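Long-range contacts in probable transcriptional regulator (Rhodococcus jostii, PDB 3ON2), which is of unknown function but is probably a TetR-family transcriptional regulator that binds DNA through an N-terminal helix-turn-helix: residues A[67-72]-A[125-130]; A[134-139]-A[151-156]. All blocks are in the same frame, centred on the assembly; numbering follows the deposited sequence.

Contact 1: A[67-72]-A[125-130]; sequences GFLRLT and VEAGHA
Phe68 lays its ring over the backbone of Gly128, where helix 56-81 and helix 122-144 run nearly parallel, their axes crossing at 17° and coming within 8.3 Å in these segments. From CB outward, the phenylalanine changes partner step by step. Phe68 CB lies 3.7 Å from Ala127 CB. CG then passes to the next residue, resting against Gly128 N and CA, and CD1 makes the closest approach, 3.4 Å from Gly128 CA. CD2, on the other edge, stays farther from that alpha carbon. CE1 touches it, whereas CZ at the tip lies 4.1 Å from Gly128 CA. Chi1 (-78°, CG anti to the residue's own carbonyl carbon) sends the side chain toward the glycine, and rotation about CB-CG lays a ring face over it. The result is a CH-pi contact, with Gly128 CA 3.6 Å from the ring centroid and 19° off the ring normal; a CB at this glycine would press on Phe68 CZ. As in TetR-like regulators, this pairing probably ties helix 56-81, which follows the predicted DNA-binding helix-turn-helix, to helix 122-144 of the C-terminal domain. The ring also touches Met111 and Lys115 of helix 105-115 and lines the pocket holding a polyether, probably from the crystallisation liquor. Replacing Phe68 with an alanine would probably open a gap over Gly128 and strip the polyether pocket of part of its wall. One turn further along, the contact becomes polar. A water bridges the helices, 2.7 Å from Thr72 OG1 and donating to Ala127 O at 2.9 Å. Thr72 OG1 is also hydrogen-bonded to Ser131 OG, and it lies beside the Ala130 backbone, nearest the carbonyl carbon C, with Ala130 CB 4.2 Å away. On the exposed flank, Leu69 merely brushes the Ala127 methyl with CD2.

Contact 2: A[134-139]-A[151-156]; sequences LTVRIV and GDASRI
Val136, midway along helix 122-144, faces the opening turn of helix 153-172, and the backbones come nearest where its CA lies 5.6 Å from Ser154 CA. The side chains between them form a small apolar seam without a hydrogen bond across it. Val139 carries most of it. Its CG1, anti to the backbone N (chi1 170°), reaches out between two partners, 3.7 Å from Ala153 CB and equally 3.7 Å from Ile156 CG2. The methyl is thus caught between residues spaced three apart on the opposing helix. CG2 of Val139 shares in the contact more distantly, 4.1 Å from Ile156 CG2, and the two branched side chains cross at a slant. Val136 divides its branches differently: CG1 approaches the Ala153 methyl, while CG2 lies 4.0 Å from Ser154 CA and so packs on backbone more than on the serine hydroxyl. The start of the opposing helix is capped by Asp152 at the N-cap position. Its OD1 accepts from Ser154 N at 2.8 Å with an N-H...O angle of 145°, and the N-H arrives from above the carboxylate plane, 37° out of it. This cap satisfies an amide of the first turn, which lacks a preceding turn to bond to, and a carboxylate there is likely to suit the positive end of the helix dipole. Just before it, Gly151 O is held by the side-chain amide of Gln143. The contact closes the turn between two consecutive helices of the TetR-like C-terminal domain. No strand takes part: Ala157 continues the seam against Thr135 and Val136, while Leu134 and Ile138, on the same helix as the valines, touch helices 86-103 and 56-81.

Overall arrangement
Helix 122-144 serves both contacts, whose centres lie about 16 Å apart. Its earlier part joins helix 56-81 in contact 1, near the centre of the molecule and partly buried; its later part meets the start of helix 153-172 in contact 2, a surface contact whose centre lies about 17 Å from the centre of the chain. The chemistry follows the place. The more central one combines an aromatic face on glycine backbone with a water bridge between helices distant in sequence, whereas the outer one relies on small aliphatic branches, with its polar bonds made within or beside the segments, notably at a helix cap, and none across. Phe68 and Val139, one from each contact, both line the polyether pocket.

Contact 1: A[67-72]-A[125-130]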
# COMPACT_ATOMS: atom_id res chain seq x y z
N GLY A 67 5.50 -4.57 -0.88
CA GLY A 67 4.32 -3.75 -1.13
C GLY A 67 4.02 -2.77 -0.00
O GLY A 67 3.77 -1.59 -0.24
N PHE A 68 4.03 -3.25 1.23
CA PHE A 68 3.83 -2.38 2.37
C PHE A 68 4.94 -1.36 2.50
O PHE A 68 4.67 -0.18 2.73
CB PHE A 68 3.64 -3.17 3.66
CG PHE A 68 2.28 -3.74 3.82
CD1 PHE A 68 1.17 -2.90 4.03
CD2 PHE A 68 2.09 -5.12 3.73
CE1 PHE A 68 -0.09 -3.43 4.16
CE2 PHE A 68 0.83 -5.67 3.85
CZ PHE A 68 -0.26 -4.84 4.08
N LEU A 69 6.19 -1.80 2.34
CA LEU A 69 7.33 -0.87 2.44
C LEU A 69 7.17 0.29 1.45
O LEU A 69 7.36 1.48 1.80
CB LEU A 69 8.65 -1.61 2.21
CG LEU A 69 9.04 -2.51 3.38
CD1 LEU A 69 10.31 -3.30 3.04
CD2 LEU A 69 9.25 -1.73 4.68
N ARG A 70 6.76 -0.05 0.24
CA ARG A 70 6.54 0.93 -0.82
C ARG A 70 5.32 1.81 -0.58
O ARG A 70 5.34 3.00 -0.92
CB ARG A 70 6.45 0.25 -2.19
CG ARG A 70 7.81 -0.28 -2.65
CD ARG A 70 7.69 -0.80 -4.06
NE ARG A 70 7.28 -2.18 -4.03
CZ ARG A 70 6.61 -2.77 -5.01
NH1 ARG A 70 6.20 -2.07 -6.08
NH2 ARG A 70 6.31 -4.05 -4.89
N LEU A 71 4.27 1.24 0.01
CA LEU A 71 3.10 2.04 0.38
C LEU A 71 3.46 3.06 1.45
O LEU A 71 3.08 4.23 1.36
CB LEU A 71 1.93 1.16 0.85
CG LEU A 71 0.72 1.88 1.47
CD1 LEU A 71 0.04 2.91 0.49
CD2 LEU A 71 -0.30 0.85 1.95
N THR A 72 4.20 2.61 2.48
CA THR A 72 4.69 3.54 3.49
C THR A 72 5.55 4.66 2.87
O THR A 72 5.35 5.84 3.15
CB THR A 72 5.47 2.81 4.61
OG1 THR A 72 4.61 1.88 5.26
CG2 THR A 72 6.01 3.82 5.65
N VAL A 125 3.58 -8.65 8.68
CA VAL A 125 2.74 -8.02 9.71
C VAL A 125 3.34 -6.67 10.14
O VAL A 125 2.63 -5.67 10.19
CB VAL A 125 2.50 -8.94 10.94
CG1 VAL A 125 1.72 -8.20 12.03
CG2 VAL A 125 1.77 -10.22 10.53
N GLU A 126 4.65 -6.65 10.43
CA GLU A 126 5.36 -5.42 10.88
C GLU A 126 5.37 -4.30 9.84
O GLU A 126 5.20 -3.12 10.17
CB GLU A 126 6.80 -5.73 11.29
CG GLU A 126 6.93 -6.45 12.65
CD GLU A 126 8.35 -6.94 12.94
OE1 GLU A 126 9.30 -6.42 12.29
OE2 GLU A 126 8.51 -7.83 13.82
N ALA A 127 5.61 -4.67 8.58
CA ALA A 127 5.58 -3.74 7.47
C ALA A 127 4.18 -3.10 7.31
O ALA A 127 4.08 -1.89 7.10
CB ALA A 127 6.01 -4.44 6.17
N GLY A 128 3.12 -3.91 7.42
CA GLY A 128 1.73 -3.43 7.34
C GLY A 128 1.38 -2.46 8.47
O GLY A 128 0.70 -1.41 8.26
N HIS A 129 1.84 -2.78 9.67
CA HIS A 129 1.63 -1.91 10.83
C HIS A 129 2.34 -0.57 10.70
O HIS A 129 1.87 0.43 11.24
CB HIS A 129 1.99 -2.63 12.13
CG HIS A 129 1.05 -3.74 12.49
ND1 HIS A 129 0.98 -4.29 13.75
CD2 HIS A 129 0.11 -4.38 11.75
CE1 HIS A 129 0.06 -5.24 13.77
NE2 HIS A 129 -0.49 -5.31 12.56
N ALA A 130 3.46 -0.53 9.98
CA ALA A 130 4.18 0.74 9.75
C ALA A 130 3.40 1.78 8.94
O ALA A 130 3.43 2.97 9.27
CB ALA A 130 5.56 0.48 9.09
O HOH W 1 6.13 -0.30 5.89

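Contact 2: A[134-139]-A[151-156]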
# COMPACT_ATOMS: atom_id res chain seq x y z
N LEU A 134 2.24 5.43 10.68
CA LEU A 134 2.43 6.72 9.99
C LEU A 134 1.16 7.58 10.06
O LEU A 134 1.18 8.73 10.50
CB LEU A 134 2.82 6.46 8.53
CG LEU A 134 3.26 7.61 7.62
CD1 LEU A 134 2.07 8.43 7.18
CD2 LEU A 134 4.29 8.47 8.33
N THR A 135 0.04 7.00 9.64
CA THR A 135 -1.25 7.68 9.66
C THR A 135 -1.66 8.09 11.07
O THR A 135 -2.10 9.22 11.29
CB THR A 135 -2.33 6.77 9.07
OG1 THR A 135 -1.89 6.30 7.79
CG2 THR A 135 -3.65 7.50 8.92
N VAL A 136 -1.52 7.16 12.02
CA VAL A 136 -1.90 7.39 13.43
C VAL A 136 -1.07 8.57 14.01
O VAL A 136 -1.61 9.41 14.73
CB VAL A 136 -1.76 6.10 14.31
CG1 VAL A 136 -1.95 6.40 15.83
CG2 VAL A 136 -2.76 5.03 13.86
N ARG A 137 0.21 8.64 13.65
CA ARG A 137 1.12 9.72 14.10
C ARG A 137 0.69 11.09 13.56
O ARG A 137 0.65 12.04 14.32
CB ARG A 137 2.59 9.39 13.76
CG ARG A 137 3.49 10.57 13.33
CD ARG A 137 5.01 10.22 13.18
NE ARG A 137 5.33 9.05 12.33
CZ ARG A 137 5.29 7.78 12.75
NH1 ARG A 137 4.92 7.50 14.00
NH2 ARG A 137 5.61 6.77 11.93
N ILE A 138 0.31 11.15 12.28
CA ILE A 138 -0.21 12.36 11.64
C ILE A 138 -1.51 12.85 12.30
O ILE A 138 -1.70 14.05 12.47
CB ILE A 138 -0.50 12.11 10.13
CG1 ILE A 138 0.76 11.64 9.37
CG2 ILE A 138 -1.14 13.33 9.48
CD1 ILE A 138 1.71 12.73 8.94
N VAL A 139 -2.40 11.91 12.64
CA VAL A 139 -3.64 12.23 13.39
C VAL A 139 -3.29 12.75 14.80
O VAL A 139 -3.82 13.77 15.23
CB VAL A 139 -4.61 11.00 13.48
CG1 VAL A 139 -5.78 11.24 14.46
CG2 VAL A 139 -5.12 10.56 12.08
N GLY A 151 -10.02 12.25 21.02
CA GLY A 151 -10.43 10.94 20.59
C GLY A 151 -9.29 10.00 20.28
O GLY A 151 -8.17 10.42 20.09
N ASP A 152 -9.61 8.71 20.25
CA ASP A 152 -8.61 7.68 19.98
C ASP A 152 -8.09 7.80 18.56
O ASP A 152 -8.80 7.51 17.60
CB ASP A 152 -9.21 6.30 20.24
CG ASP A 152 -8.21 5.20 20.04
OD1 ASP A 152 -7.15 5.46 19.45
OD2 ASP A 152 -8.48 4.06 20.47
N ALA A 153 -6.83 8.22 18.44
CA ALA A 153 -6.25 8.49 17.14
C ALA A 153 -6.24 7.24 16.24
O ALA A 153 -6.26 7.36 15.02
CB ALA A 153 -4.83 9.09 17.27
N SER A 154 -6.18 6.06 16.84
CA SER A 154 -6.16 4.83 16.02
C SER A 154 -7.54 4.49 15.44
O SER A 154 -7.63 3.96 14.33
CB SER A 154 -5.49 3.65 16.76
OG SER A 154 -6.36 3.09 17.71
N ARG A 155 -8.61 4.84 16.16
CA ARG A 155 -9.96 4.72 15.60
C ARG A 155 -10.21 5.76 14.49
O ARG A 155 -10.87 5.45 13.48
CB ARG A 155 -11.06 4.85 16.69
CG ARG A 155 -11.13 3.66 17.64
CD ARG A 155 -11.40 2.34 16.91
NE ARG A 155 -11.18 1.21 17.81
CZ ARG A 155 -12.10 0.69 18.61
NH1 ARG A 155 -13.35 1.18 18.60
NH2 ARG A 155 -11.79 -0.34 19.40
N ILE A 156 -9.68 6.98 14.70
CA ILE A 156 -9.78 8.05 13.70
C ILE A 156 -9.06 7.61 12.43
O ILE A 156 -9.61 7.68 11.32
CB ILE A 156 -9.22 9.39 14.24
CG1 ILE A 156 -10.11 9.91 15.38
CG2 ILE A 156 -9.12 10.46 13.12
CD1 ILE A 156 -9.51 11.15 16.17